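Local coordinates for putative phophotriesterase (Proteus mirabilis, PDB 3RHG), which is a two-zinc amidohydrolase of the phosphotriesterase family that probably hydrolyses ester bonds, at residues 278-283 / 287-292. Numbering follows the deposited sequence. Where two conformers were deposited one is given.
Sequences ATLIER and NQIVLS
Leu280 and Ile281, in the last turn of helix 270-282, face Ile289 at the start of strand 289-291, with three residues linking the two segments. The backbones stay well apart: the closest CA atoms, those of Ile281 and Asn287, are separated by 8.1 Å. Within 278-283, Arg283 N donates to Thr279 O at 2.9 Å. With no hydrogen bond between the segments and only apolar side-chain pairs joining them, the contact is purely apolar, and small, burying 103 Å² in all.

Its focus is one methyl group. Ile289 CD1 lies 3.8 Å from Leu280 CB and 4.2 Å from Ile281 CG1, so it meets two consecutive helix residues, Leu280 at the root of its side chain and Ile281 one carbon further out. Ile289 reaches them because CG1 stands anti to its own carbonyl carbon (chi1 -64°) and the chain then runs on extended (chi2 170°), sending CD1 toward the helix. Leu280 adds a looser touch, its CD1 4.2 Å from Ile289 CD1. Ile281 meets Ile289 at about a right angle, whereas Leu280 lies obliquely to it. All three residues are buried, and Phe252 of strand 249-252 touches both Leu280 and Ile289, extending the apolar layer to the neighbouring strand.

Val290 pairs through its backbone with Leu250 and Phe252, placing strand 289-291 parallel to 249-252. Strand 249-252, helix 270-282 and strand 289-291 thus form a beta-alpha-beta unit, the helix packing against the outer face of the final strand, as in the (beta/alpha)8 barrel of the amidohydrolase superfamily.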
loop_
_atom_site.group_PDB
_atom_site.type_symbol
_atom_site.label_atom_id
_atom_site.label_comp_id
_atom_site.label_asym_id
_atom_site.label_seq_id
_atom_site.Cartn_x
_atom_site.Cartn_y
_atom_site.Cartn_z
ATOM N N ALA A 278 -11.246 -11.740 -10.166
ATOM C CA ALA A 278 -12.383 -12.594 -9.757
ATOM C C ALA A 278 -13.535 -12.375 -10.723
ATOM O O ALA A 278 -14.179 -13.330 -11.160
ATOM C CB ALA A 278 -12.832 -12.278 -8.320
ATOM N N THR A 279 -13.807 -11.110 -11.059
ATOM C CA THR A 279 -14.922 -10.814 -11.971
ATOM C C THR A 279 -14.711 -11.398 -13.382
ATOM O O THR A 279 -15.642 -11.957 -13.989
ATOM C CB THR A 279 -15.246 -9.310 -11.985
ATOM O OG1 THR A 279 -15.620 -8.916 -10.657
ATOM C CG2 THR A 279 -16.405 -8.994 -12.946
ATOM N N LEU A 280 -13.499 -11.281 -13.910
ATOM C CA LEU A 280 -13.201 -11.880 -15.194
ATOM C C LEU A 280 -13.392 -13.395 -15.158
ATOM O O LEU A 280 -13.891 -13.974 -16.111
ATOM C CB LEU A 280 -11.769 -11.537 -15.626
ATOM C CG LEU A 280 -11.539 -10.072 -16.042
ATOM C CD1 LEU A 280 -10.064 -9.880 -16.435
ATOM C CD2 LEU A 280 -12.456 -9.649 -17.196
ATOM N N ILE A 281 -12.968 -14.039 -14.070
ATOM C CA ILE A 281 -13.147 -15.502 -13.935
ATOM C C ILE A 281 -14.631 -15.823 -13.944
ATOM O O ILE A 281 -15.065 -16.802 -14.567
ATOM C CB ILE A 281 -12.461 -16.044 -12.632
ATOM C CG1 ILE A 281 -10.934 -15.863 -12.767
ATOM C CG2 ILE A 281 -12.905 -17.488 -12.317
ATOM C CD1 ILE A 281 -10.146 -16.066 -11.481
ATOM N N GLU A 282 -15.425 -15.009 -13.253
ATOM C CA GLU A 282 -16.864 -15.276 -13.183
ATOM C C GLU A 282 -17.546 -15.044 -14.531
ATOM O O GLU A 282 -18.589 -15.643 -14.824
ATOM C CB GLU A 282 -17.514 -14.484 -12.040
ATOM C CG GLU A 282 -17.064 -15.024 -10.683
ATOM C CD GLU A 282 -17.442 -14.157 -9.511
ATOM O OE1 GLU A 282 -17.731 -12.953 -9.704
ATOM O OE2 GLU A 282 -17.437 -14.690 -8.378
ATOM N N ARG A 283 -16.923 -14.211 -15.362
ATOM C CA ARG A 283 -17.380 -13.959 -16.723
ATOM C C ARG A 283 -16.876 -15.031 -17.695
ATOM O O ARG A 283 -17.210 -14.998 -18.880
ATOM C CB ARG A 283 -16.939 -12.571 -17.222
ATOM C CG ARG A 283 -17.703 -11.374 -16.601
ATOM C CD ARG A 283 -19.021 -11.092 -17.322
ATOM N NE ARG A 283 -18.807 -10.359 -18.573
ATOM C CZ ARG A 283 -18.833 -9.031 -18.678
ATOM N NH1 ARG A 283 -19.065 -8.283 -17.606
ATOM N NH2 ARG A 283 -18.621 -8.448 -19.855
ATOM N N ASN A 287 -9.252 -18.926 -18.138
ATOM C CA ASN A 287 -8.196 -19.600 -18.887
ATOM C C ASN A 287 -7.386 -18.656 -19.778
ATOM O O ASN A 287 -6.562 -19.116 -20.586
ATOM C CB ASN A 287 -8.785 -20.720 -19.743
ATOM C CG ASN A 287 -9.516 -21.763 -18.924
ATOM O OD1 ASN A 287 -9.021 -22.226 -17.903
ATOM N ND2 ASN A 287 -10.695 -22.158 -19.388
ATOM N N GLN A 288 -7.624 -17.344 -19.638
ATOM C CA GLN A 288 -6.931 -16.350 -20.457
ATOM C C GLN A 288 -6.208 -15.330 -19.602
ATOM O O GLN A 288 -5.822 -14.279 -20.099
ATOM C CB GLN A 288 -7.889 -15.605 -21.409
ATOM C CG GLN A 288 -8.214 -16.359 -22.655
ATOM C CD GLN A 288 -9.216 -15.640 -23.518
ATOM O OE1 GLN A 288 -10.420 -15.970 -23.489
ATOM N NE2 GLN A 288 -8.747 -14.607 -24.269
ATOM N N ILE A 289 -6.001 -15.640 -18.330
ATOM C CA ILE A 289 -5.410 -14.685 -17.401
ATOM C C ILE A 289 -4.091 -15.217 -16.862
ATOM O O ILE A 289 -3.988 -16.395 -16.534
ATOM C CB ILE A 289 -6.348 -14.453 -16.199
ATOM C CG1 ILE A 289 -7.653 -13.798 -16.669
ATOM C CG2 ILE A 289 -5.651 -13.598 -15.122
ATOM C CD1 ILE A 289 -8.731 -13.761 -15.595
ATOM N N VAL A 290 -3.059 -14.366 -16.816
ATOM C CA VAL A 290 -1.835 -14.718 -16.085
ATOM C C VAL A 290 -1.516 -13.622 -15.065
ATOM O O VAL A 290 -2.001 -12.481 -15.204
ATOM C CB VAL A 290 -0.638 -15.029 -17.008
ATOM C CG1 VAL A 290 -0.834 -16.368 -17.713
ATOM C CG2 VAL A 290 -0.438 -13.880 -18.019
ATOM N N LEU A 291 -0.692 -13.970 -14.075
ATOM C CA LEU A 291 -0.455 -13.141 -12.881
ATOM C C LEU A 291 1.026 -13.039 -12.592
ATOM O O LEU A 291 1.744 -14.025 -12.707
ATOM C CB LEU A 291 -1.067 -13.823 -11.655
ATOM C CG LEU A 291 -2.543 -14.207 -11.756
ATOM C CD1 LEU A 291 -2.991 -14.946 -10.496
ATOM C CD2 LEU A 291 -3.460 -13.018 -12.030
ATOM N N SER A 292 1.510 -11.852 -12.211
ATOM C CA SER A 292 2.910 -11.737 -11.829
ATOM C C SER A 292 3.093 -10.461 -10.979
ATOM O O SER A 292 2.101 -9.764 -10.688
ATOM C CB SER A 292 3.812 -11.736 -13.087
ATOM O OG SER A 292 4.934 -12.614 -12.937
#